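Local coordinates for putative cell invasion protein with MAC/Perforin domain (Bacteroides thetaiotaomicron VPI-5482, PDB 3KK7) that is of unknown precise function but belongs to the membrane-attack complex/perforin family and may take part in cell invasion or membrane attack by this gut bacterium, at residues E353-R358 with T402-K407; I380-R385 with I459-Q464; L393-P398 with F410-A415. All blocks are in the same frame, centred on the assembly; numbering follows the deposited sequence.

Contact 1. Residues E353-R358 with T402-K407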
loop_
_atom_site.group_PDB
_atom_site.type_symbol
_atom_site.label_atom_id
_atom_site.label_comp_id
_atom_site.label_asym_id
_atom_site.label_seq_id
_atom_site.Cartn_x
_atom_site.Cartn_y
_atom_site.Cartn_z
ATOM N N GLU A 353 -2.164 -14.450 1.814
ATOM C CA GLU A 353 -1.287 -14.511 0.624
ATOM C C GLU A 353 -1.787 -13.697 -0.570
ATOM O O GLU A 353 -1.039 -12.938 -1.178
ATOM C CB GLU A 353 -1.161 -15.975 0.173
ATOM C CG GLU A 353 0.260 -16.420 -0.172
ATOM C CD GLU A 353 1.233 -16.179 0.976
ATOM O OE1 GLU A 353 1.018 -16.724 2.101
ATOM O OE2 GLU A 353 2.194 -15.405 0.729
ATOM N N ASN A 354 -3.056 -13.888 -0.923
ATOM C CA ASN A 354 -3.634 -13.229 -2.091
ATOM C C ASN A 354 -3.817 -11.736 -1.914
ATOM O O ASN A 354 -3.674 -10.989 -2.887
ATOM C CB ASN A 354 -4.955 -13.867 -2.549
ATOM C CG ASN A 354 -5.954 -14.054 -1.413
ATOM O OD1 ASN A 354 -5.575 -14.334 -0.267
ATOM N ND2 ASN A 354 -7.232 -13.953 -1.741
ATOM N N PHE A 355 -4.108 -11.288 -0.691
ATOM C CA PHE A 355 -4.227 -9.846 -0.458
ATOM C C PHE A 355 -2.850 -9.202 -0.477
ATOM O O PHE A 355 -2.662 -8.099 -0.993
ATOM C CB PHE A 355 -4.927 -9.523 0.846
ATOM C CG PHE A 355 -6.335 -10.067 0.953
ATOM C CD1 PHE A 355 -7.002 -10.600 -0.149
ATOM C CD2 PHE A 355 -7.007 -9.992 2.171
ATOM C CE1 PHE A 355 -8.286 -11.064 -0.027
ATOM C CE2 PHE A 355 -8.307 -10.465 2.301
ATOM C CZ PHE A 355 -8.948 -11.001 1.216
ATOM N N LYS A 356 -1.884 -9.909 0.080
ATOM C CA LYS A 356 -0.520 -9.439 0.100
ATOM C C LYS A 356 -0.061 -9.175 -1.321
ATOM O O LYS A 356 0.355 -8.074 -1.653
ATOM C CB LYS A 356 0.382 -10.472 0.799
ATOM C CG LYS A 356 0.236 -10.485 2.344
ATOM C CD LYS A 356 0.880 -11.709 2.968
ATOM C CE LYS A 356 2.368 -11.571 3.179
ATOM N NZ LYS A 356 2.633 -10.758 4.404
ATOM N N GLN A 357 -0.184 -10.193 -2.154
ATOM C CA GLN A 357 0.218 -10.109 -3.547
ATOM C C GLN A 357 -0.543 -9.019 -4.311
ATOM O O GLN A 357 0.049 -8.246 -5.061
ATOM C CB GLN A 357 0.010 -11.478 -4.198
ATOM C CG GLN A 357 0.609 -11.668 -5.608
ATOM C CD GLN A 357 2.074 -11.310 -5.653
ATOM O OE1 GLN A 357 2.790 -11.472 -4.653
ATOM N NE2 GLN A 357 2.538 -10.802 -6.805
ATOM N N ARG A 358 -1.849 -8.922 -4.092
ATOM C CA ARG A 358 -2.665 -7.917 -4.772
ATOM C C ARG A 358 -2.289 -6.481 -4.401
ATOM O O ARG A 358 -2.286 -5.620 -5.273
ATOM C CB ARG A 358 -4.157 -8.166 -4.533
ATOM C CG ARG A 358 -5.043 -7.253 -5.347
ATOM C CD ARG A 358 -6.459 -7.748 -5.511
ATOM N NE ARG A 358 -6.494 -8.930 -6.369
ATOM C CZ ARG A 358 -6.418 -8.922 -7.698
ATOM N NH1 ARG A 358 -6.338 -7.791 -8.359
ATOM N NH2 ARG A 358 -6.439 -10.070 -8.377
ATOM N N THR A 402 -11.685 -15.601 -7.091
ATOM C CA THR A 402 -12.214 -14.978 -5.879
ATOM C C THR A 402 -12.916 -13.670 -6.200
ATOM O O THR A 402 -12.883 -13.216 -7.324
ATOM C CB THR A 402 -11.093 -14.723 -4.838
ATOM O OG1 THR A 402 -10.218 -13.674 -5.290
ATOM C CG2 THR A 402 -10.294 -15.998 -4.591
ATOM N N ARG A 403 -13.521 -13.054 -5.197
ATOM C CA ARG A 403 -14.158 -11.758 -5.345
ATOM C C ARG A 403 -13.189 -10.680 -5.830
ATOM O O ARG A 403 -13.559 -9.739 -6.571
ATOM C CB ARG A 403 -14.719 -11.297 -4.004
ATOM C CG ARG A 403 -15.912 -12.086 -3.486
ATOM C CD ARG A 403 -16.539 -11.354 -2.299
ATOM N NE ARG A 403 -15.657 -11.378 -1.139
ATOM C CZ ARG A 403 -15.679 -10.510 -0.122
ATOM N NH1 ARG A 403 -14.806 -10.646 0.869
ATOM N NH2 ARG A 403 -16.543 -9.508 -0.079
ATOM N N GLN A 404 -11.947 -10.829 -5.384
ATOM C CA GLN A 404 -10.893 -9.856 -5.622
ATOM C C GLN A 404 -10.301 -10.112 -6.995
ATOM O O GLN A 404 -9.537 -9.309 -7.512
ATOM C CB GLN A 404 -9.825 -9.982 -4.530
ATOM C CG GLN A 404 -10.303 -9.746 -3.071
ATOM C CD GLN A 404 -11.090 -10.912 -2.410
ATOM O OE1 GLN A 404 -11.034 -12.067 -2.855
ATOM N NE2 GLN A 404 -11.834 -10.592 -1.345
ATOM N N GLY A 405 -10.665 -11.248 -7.587
ATOM C CA GLY A 405 -10.198 -11.617 -8.925
ATOM C C GLY A 405 -8.879 -12.375 -8.926
ATOM O O GLY A 405 -8.164 -12.373 -9.908
ATOM N N ASP A 406 -8.570 -13.038 -7.822
ATOM C CA ASP A 406 -7.390 -13.886 -7.720
ATOM C C ASP A 406 -7.792 -15.239 -8.276
ATOM O O ASP A 406 -8.952 -15.596 -8.187
ATOM C CB ASP A 406 -6.967 -14.028 -6.251
ATOM C CG ASP A 406 -6.911 -12.700 -5.532
ATOM O OD1 ASP A 406 -6.185 -11.779 -6.007
ATOM O OD2 ASP A 406 -7.595 -12.574 -4.492
ATOM N N LYS A 407 -6.839 -15.978 -8.840
ATOM C CA LYS A 407 -7.100 -17.306 -9.366
ATOM C C LYS A 407 -6.439 -18.348 -8.473
ATOM O O LYS A 407 -5.215 -18.447 -8.417
ATOM C CB LYS A 407 -6.611 -17.429 -10.822
ATOM C CG LYS A 407 -7.016 -16.251 -11.697
ATOM C CD LYS A 407 -7.284 -16.604 -13.151
ATOM C CE LYS A 407 -7.872 -15.407 -13.910
ATOM N NZ LYS A 407 -9.124 -15.736 -14.660
HETATM O O HOH W 1 -6.380 -10.343 -3.465
#

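Contact 2. Residues I380-R385 with I459-Q464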
loop_
_atom_site.group_PDB
_atom_site.type_symbol
_atom_site.label_atom_id
_atom_site.label_comp_id
_atom_site.label_asym_id
_atom_site.label_seq_id
_atom_site.Cartn_x
_atom_site.Cartn_y
_atom_site.Cartn_z
ATOM N N ILE A 380 -10.151 -25.395 -16.435
ATOM C CA ILE A 380 -9.355 -25.082 -17.599
ATOM C C ILE A 380 -8.091 -25.918 -17.585
ATOM O O ILE A 380 -7.998 -26.880 -16.844
ATOM C CB ILE A 380 -9.053 -23.565 -17.661
ATOM C CG1 ILE A 380 -8.307 -23.100 -16.400
ATOM C CG2 ILE A 380 -10.353 -22.784 -17.832
ATOM C CD1 ILE A 380 -7.548 -21.788 -16.566
ATOM N N LYS A 381 -7.129 -25.550 -18.417
ATOM C CA LYS A 381 -5.920 -26.320 -18.602
ATOM C C LYS A 381 -4.738 -25.634 -17.931
ATOM O O LYS A 381 -4.584 -24.425 -18.052
ATOM C CB LYS A 381 -5.656 -26.509 -20.095
ATOM C CG LYS A 381 -6.643 -27.446 -20.748
ATOM C CD LYS A 381 -6.389 -27.619 -22.250
ATOM C CE LYS A 381 -7.302 -28.691 -22.828
ATOM N NZ LYS A 381 -7.636 -28.482 -24.258
HETATM N N MSE A 382 -3.925 -26.422 -17.219
HETATM C CA MSE A 382 -2.706 -25.944 -16.554
HETATM C C MSE A 382 -1.496 -26.606 -17.190
HETATM O O MSE A 382 -1.443 -27.827 -17.330
HETATM C CB MSE A 382 -2.740 -26.269 -15.061
HETATM C CG MSE A 382 -1.591 -25.706 -14.242
HETATM SE SE MSE A 382 -1.621 -26.538 -12.471
HETATM C CE MSE A 382 0.310 -26.793 -12.144
ATOM N N TYR A 383 -0.540 -25.776 -17.593
ATOM C CA TYR A 383 0.662 -26.241 -18.257
ATOM C C TYR A 383 1.483 -27.065 -17.287
ATOM O O TYR A 383 1.628 -26.686 -16.127
ATOM C CB TYR A 383 1.476 -25.045 -18.749
ATOM C CG TYR A 383 2.739 -25.442 -19.466
ATOM C CD1 TYR A 383 2.684 -26.047 -20.716
ATOM C CD2 TYR A 383 3.989 -25.235 -18.890
ATOM C CE1 TYR A 383 3.838 -26.429 -21.385
ATOM C CE2 TYR A 383 5.151 -25.612 -19.560
ATOM C CZ TYR A 383 5.063 -26.206 -20.810
ATOM O OH TYR A 383 6.200 -26.574 -21.485
ATOM N N ILE A 384 1.997 -28.197 -17.755
ATOM C CA ILE A 384 2.804 -29.083 -16.912
ATOM C C ILE A 384 4.211 -29.174 -17.482
ATOM O O ILE A 384 5.164 -28.777 -16.815
ATOM C CB ILE A 384 2.200 -30.515 -16.755
ATOM C CG1 ILE A 384 0.814 -30.457 -16.112
ATOM C CG2 ILE A 384 3.123 -31.389 -15.890
ATOM C CD1 ILE A 384 0.807 -29.911 -14.673
ATOM N N ARG A 385 4.346 -29.684 -18.706
ATOM C CA ARG A 385 5.661 -29.789 -19.341
ATOM C C ARG A 385 5.563 -29.980 -20.845
ATOM O O ARG A 385 4.461 -30.164 -21.382
ATOM C CB ARG A 385 6.444 -30.959 -18.741
ATOM C CG ARG A 385 5.730 -32.313 -18.835
ATOM C CD ARG A 385 6.708 -33.465 -18.658
ATOM N NE ARG A 385 6.076 -34.752 -18.956
ATOM C CZ ARG A 385 5.332 -35.449 -18.099
ATOM N NH1 ARG A 385 5.096 -34.999 -16.860
ATOM N NH2 ARG A 385 4.813 -36.611 -18.488
ATOM N N ILE A 459 -3.691 -21.682 -17.982
ATOM C CA ILE A 459 -3.158 -20.895 -16.877
ATOM C C ILE A 459 -1.830 -21.534 -16.517
ATOM O O ILE A 459 -1.747 -22.751 -16.327
ATOM C CB ILE A 459 -4.140 -20.810 -15.690
ATOM C CG1 ILE A 459 -3.654 -19.770 -14.674
ATOM C CG2 ILE A 459 -4.360 -22.170 -15.053
ATOM C CD1 ILE A 459 -4.689 -19.397 -13.612
ATOM N N ASN A 460 -0.779 -20.717 -16.480
ATOM C CA ASN A 460 0.582 -21.216 -16.251
ATOM C C ASN A 460 1.263 -20.659 -14.961
ATOM O O ASN A 460 1.951 -19.632 -14.995
ATOM C CB ASN A 460 1.426 -20.928 -17.489
ATOM C CG ASN A 460 2.804 -21.539 -17.401
ATOM O OD1 ASN A 460 3.003 -22.591 -16.769
ATOM N ND2 ASN A 460 3.776 -20.882 -18.034
ATOM N N PRO A 461 1.069 -21.346 -13.819
ATOM C CA PRO A 461 1.661 -20.942 -12.538
ATOM C C PRO A 461 3.112 -21.402 -12.351
ATOM O O PRO A 461 3.829 -20.789 -11.560
ATOM C CB PRO A 461 0.765 -21.636 -11.508
ATOM C CG PRO A 461 0.340 -22.890 -12.190
ATOM C CD PRO A 461 0.228 -22.553 -13.667
ATOM N N ILE A 462 3.523 -22.470 -13.057
ATOM C CA ILE A 462 4.911 -22.995 -13.003
ATOM C C ILE A 462 5.915 -21.954 -13.562
ATOM O O ILE A 462 7.011 -21.797 -13.006
ATOM C CB ILE A 462 5.063 -24.410 -13.723
ATOM C CG1 ILE A 462 4.162 -25.475 -13.047
ATOM C CG2 ILE A 462 6.557 -24.882 -13.740
ATOM C CD1 ILE A 462 4.149 -26.871 -13.726
ATOM N N ILE A 463 5.525 -21.244 -14.633
ATOM C CA ILE A 463 6.338 -20.152 -15.215
ATOM C C ILE A 463 5.871 -18.734 -14.801
ATOM O O ILE A 463 6.527 -17.761 -15.176
ATOM C CB ILE A 463 6.426 -20.246 -16.772
ATOM N N GLN A 464 4.766 -18.618 -14.042
ATOM C CA GLN A 464 4.284 -17.324 -13.489
ATOM C C GLN A 464 3.746 -17.491 -12.064
ATOM O O GLN A 464 4.406 -17.118 -11.086
ATOM C CB GLN A 464 3.199 -16.709 -14.390
ATOM C CG GLN A 464 3.723 -16.092 -15.717
ATOM C CD GLN A 464 2.932 -16.511 -16.977
ATOM O OE1 GLN A 464 1.988 -17.312 -16.922
ATOM N NE2 GLN A 464 3.333 -15.968 -18.120
#

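Contact 3. Residues L393-P398 with F410-A415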
loop_
_atom_site.group_PDB
_atom_site.type_symbol
_atom_site.label_atom_id
_atom_site.label_comp_id
_atom_site.label_asym_id
_atom_site.label_seq_id
_atom_site.Cartn_x
_atom_site.Cartn_y
_atom_site.Cartn_z
ATOM N N LEU A 393 2.047 -30.004 -22.913
ATOM C CA LEU A 393 1.151 -30.946 -22.227
ATOM C C LEU A 393 0.511 -30.292 -21.005
ATOM O O LEU A 393 1.184 -29.604 -20.224
ATOM C CB LEU A 393 1.919 -32.170 -21.756
ATOM C CG LEU A 393 2.653 -32.985 -22.802
ATOM C CD1 LEU A 393 3.522 -34.018 -22.074
ATOM C CD2 LEU A 393 1.648 -33.634 -23.742
ATOM N N TYR A 394 -0.783 -30.555 -20.833
ATOM C CA TYR A 394 -1.591 -29.867 -19.852
ATOM C C TYR A 394 -2.397 -30.812 -18.973
ATOM O O TYR A 394 -2.788 -31.891 -19.403
ATOM C CB TYR A 394 -2.565 -28.972 -20.589
ATOM C CG TYR A 394 -1.938 -27.882 -21.415
ATOM C CD1 TYR A 394 -1.641 -26.638 -20.848
ATOM C CD2 TYR A 394 -1.666 -28.073 -22.764
ATOM C CE1 TYR A 394 -1.079 -25.616 -21.607
ATOM C CE2 TYR A 394 -1.114 -27.058 -23.534
ATOM C CZ TYR A 394 -0.826 -25.830 -22.952
ATOM O OH TYR A 394 -0.272 -24.820 -23.699
ATOM N N ASP A 395 -2.631 -30.382 -17.732
ATOM C CA ASP A 395 -3.579 -31.015 -16.828
ATOM C C ASP A 395 -4.866 -30.178 -16.886
ATOM O O ASP A 395 -4.844 -29.012 -17.285
ATOM C CB ASP A 395 -3.011 -31.056 -15.397
ATOM C CG ASP A 395 -3.828 -31.955 -14.436
ATOM O OD1 ASP A 395 -4.691 -32.720 -14.907
ATOM O OD2 ASP A 395 -3.595 -31.916 -13.204
ATOM N N ILE A 396 -5.987 -30.784 -16.506
ATOM C CA ILE A 396 -7.268 -30.085 -16.434
ATOM C C ILE A 396 -7.504 -29.818 -14.967
ATOM O O ILE A 396 -7.469 -30.730 -14.155
ATOM C CB ILE A 396 -8.407 -30.934 -17.003
ATOM C CG1 ILE A 396 -8.135 -31.241 -18.473
ATOM C CG2 ILE A 396 -9.746 -30.217 -16.863
ATOM C CD1 ILE A 396 -9.042 -32.320 -19.051
ATOM N N VAL A 397 -7.780 -28.565 -14.650
ATOM C CA VAL A 397 -7.795 -28.079 -13.278
ATOM C C VAL A 397 -8.988 -27.123 -12.994
ATOM O O VAL A 397 -9.332 -26.284 -13.834
ATOM C CB VAL A 397 -6.458 -27.360 -13.016
ATOM C CG1 VAL A 397 -6.641 -26.241 -12.072
ATOM C CG2 VAL A 397 -5.404 -28.348 -12.495
ATOM N N PRO A 398 -9.629 -27.261 -11.815
ATOM C CA PRO A 398 -10.581 -26.247 -11.396
ATOM C C PRO A 398 -9.829 -25.075 -10.793
ATOM O O PRO A 398 -8.911 -25.293 -10.007
ATOM C CB PRO A 398 -11.402 -26.961 -10.326
ATOM C CG PRO A 398 -10.508 -27.986 -9.777
ATOM C CD PRO A 398 -9.520 -28.348 -10.826
ATOM N N PHE A 410 -6.617 -25.226 -8.120
ATOM C CA PHE A 410 -6.626 -26.465 -7.305
ATOM C C PHE A 410 -5.849 -27.543 -8.070
ATOM O O PHE A 410 -6.417 -28.341 -8.821
ATOM C CB PHE A 410 -8.044 -26.968 -7.087
ATOM C CG PHE A 410 -8.931 -26.048 -6.287
ATOM C CD1 PHE A 410 -8.525 -24.806 -5.859
ATOM C CD2 PHE A 410 -10.222 -26.436 -5.998
ATOM C CE1 PHE A 410 -9.394 -23.988 -5.128
ATOM C CE2 PHE A 410 -11.083 -25.623 -5.270
ATOM C CZ PHE A 410 -10.667 -24.405 -4.838
ATOM N N SER A 411 -4.542 -27.560 -7.873
ATOM C CA SER A 411 -3.656 -28.413 -8.659
ATOM C C SER A 411 -3.570 -29.819 -8.134
ATOM O O SER A 411 -3.867 -30.068 -6.963
ATOM C CB SER A 411 -2.258 -27.807 -8.701
ATOM O OG SER A 411 -2.066 -26.957 -7.581
ATOM N N ASN A 412 -3.161 -30.729 -9.028
ATOM C CA ASN A 412 -2.895 -32.141 -8.712
ATOM C C ASN A 412 -1.387 -32.350 -8.850
ATOM O O ASN A 412 -0.878 -32.522 -9.962
ATOM C CB ASN A 412 -3.663 -33.091 -9.662
ATOM C CG ASN A 412 -5.195 -32.792 -9.720
ATOM O OD1 ASN A 412 -5.656 -31.705 -9.315
ATOM N ND2 ASN A 412 -5.980 -33.762 -10.243
ATOM N N PRO A 413 -0.654 -32.321 -7.723
ATOM C CA PRO A 413 0.804 -32.343 -7.833
ATOM C C PRO A 413 1.336 -33.651 -8.435
ATOM O O PRO A 413 2.458 -33.674 -8.942
ATOM C CB PRO A 413 1.267 -32.132 -6.388
ATOM C CG PRO A 413 0.161 -32.663 -5.551
ATOM C CD PRO A 413 -1.103 -32.397 -6.319
ATOM N N ASP A 414 0.515 -34.707 -8.410
ATOM C CA ASP A 414 0.844 -35.984 -9.066
ATOM C C ASP A 414 0.581 -35.990 -10.579
ATOM O O ASP A 414 0.771 -37.003 -11.250
ATOM C CB ASP A 414 0.101 -37.155 -8.385
ATOM C CG ASP A 414 0.866 -37.727 -7.168
ATOM O OD1 ASP A 414 1.825 -37.086 -6.674
ATOM O OD2 ASP A 414 0.511 -38.837 -6.704
ATOM N N ALA A 415 0.158 -34.853 -11.112
ATOM C CA ALA A 415 -0.062 -34.710 -12.539
ATOM C C ALA A 415 1.250 -34.786 -13.324
ATOM O O ALA A 415 1.228 -35.185 -14.486
ATOM C CB ALA A 415 -0.795 -33.392 -12.835
HETATM O O HOH W 2 -2.465 -30.164 -11.739
#

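Contact 1. Residues E353-R358 with T402-K407
Arg358 and Asp406 form the salt bridge that pins helix 353-363 to the turn of a beta hairpin. The grip is side-on and falls on a single carboxylate oxygen. Arg358 NE and Arg358 NH2 both donate to Asp406 OD1, each from 2.9 Å. The oxygen lies close to the guanidinium plane, but the two nitrogens reach it from the same face of the carboxylate, whose plane is turned 36° from that of the guanidinium. The other oxygen serves the helix start. Asn354 ND2 donates to Asp406 OD2 across 3.1 Å, coming from above the carboxylate plane. Asn354 ND2 also bonds Gly540 O, so the amide ties this site to the C-terminal strand. A water joins both segments, donating to Asp406 OD2 at 2.7 Å and holding Asn354 O and Arg358 NE more weakly.

The turn itself is type I, from Thr402 to Gly405, and joins strands 392-401 and 407-411. Asp406 N donates to Thr402 OG1, which holds the backbone of Asp406 against Thr402. The carbonyl of Gln404 sits over one face of the guanidinium, with Gln404 O 3.1 Å from Arg358 CZ. A bend in the arginine chain at chi3 (-69°) brings NE and NH2 round to the carboxylate.

Packing lies beyond these bonds. Met201 of helix 201-208 touches both Phe355 and Arg358, and Tyr197 meets the Phe355 ring edge-to-face. Against the turn, Phe355 CE1 rests 3.7 Å from Gln404 CD, with the ring and amide planes 54° apart.

Contact 2. Residues I380-R385 with I459-Q464
Ile380 and Ile459 make the closest apolar touch of this contact. Their side chains cross at about a right angle, and Ile380 CD1 lies 3.5 Å from Ile459 CG2. Ile380 CG1 stands between its backbone N and carbonyl carbon (chi1 59°), which carries CD1 over to the neighbouring strand. Val399 covers Ile380 further, and Ile409 lies against Ile459. The backbones are joined here as well. Ile459 N donates to Lys381 O over 2.9 Å, and Ile459 O takes a weak bond from Tyr383 N. Between those two bonds, Met382 CA makes a CA-H...O contact with Ile459 O at 3.3 Å.

This is a parallel beta bridge between Met382 and Ile459. It places the short strand 457-459 beside strand 376-386 in the mixed sheet of the D2 domain. Both side chains of the bridge lie on one face of the sheet. Met382 is a selenomethionine. Its chain runs across Pro461, with Met382 CG 3.7 Å from Pro461 CD and Met382 CE near Pro461 CG. Gln470 and Ile409 also touch it. The close part ends at Tyr383 and Asn460. These two lie side by side and point the same way, their ring and amide planes 83° apart. Asn460 OD1 comes within 3.5 Å of Tyr383 CB.

From Ile462 on, the contact becomes loose and turns to solvent. Strand 376-386 carries a classic beta bulge here, where Ile384 and Arg385 both face Leu393. Ile462 is exposed, and its CD1 reaches back to within 3.5 Å of Tyr383 O. The next residue, Ile463, is also exposed and is modelled only as far as CB.

Contact 3. Residues L393-P398 with F410-A415
Pro398 and Phe410 share the one direct hydrogen bond between these segments. Phe410 N donates to Pro398 O over 3.0 Å with an N-H...O angle of 165°. The pair belongs to the beta hairpin of strands 392-401 and 407-411.

One apolar contact lies beside that bond. The proline ring and the phenylalanine side chain cross at about a right angle, with Pro398 CG 3.8 Å from Phe410 CB. Helix 429-443 backs this end, with Ile439 on Pro398 and Lys443 on Phe410. Separately, Val397 CG2 lies 3.8 Å from the carbonyl oxygen Phe410 O.

The polar link at the other end runs through water. One water donates to Asp395 OD2 and accepts from Asn412 N, at 2.9 Å from the latter. Asp395 CG is anti to the backbone N (chi1 -169°), which extends the carboxylate toward the turn. There Asp395 OD2 also comes 3.2 Å from Ala415 CB. Ala415 N bonds Asn412 O and closes the turn.

Pro398 has no N-H to offer Phe410 O, and its CD lies 3.7 Å from that oxygen instead. The strand pairing is therefore one-sided here, and a bridging water takes over where the chains part.

Contacts 2 and 3 lie in the same mixed sheet, with centres about 8 Å apart. Strands 376-386 and 392-401 are antiparallel neighbours there. Probable hydrogen bonds join them, from Met382 N to Asp395 O (2.7 Å) and from Val397 N to Ile380 O (2.8 Å). Along the chain, contact 3 is nested inside the loop that contact 2 closes. Contact 1 holds the turn of the hairpin whose strands meet in contact 3, and their centres are about 21 Å apart. It lies about 18 Å from contact 2, centre to centre, and touches it where Lys407 CD packs 3.8 Å from Ile459 CD1. Contact 1 thus ties the D2 sheet to a helix within the MACPF range.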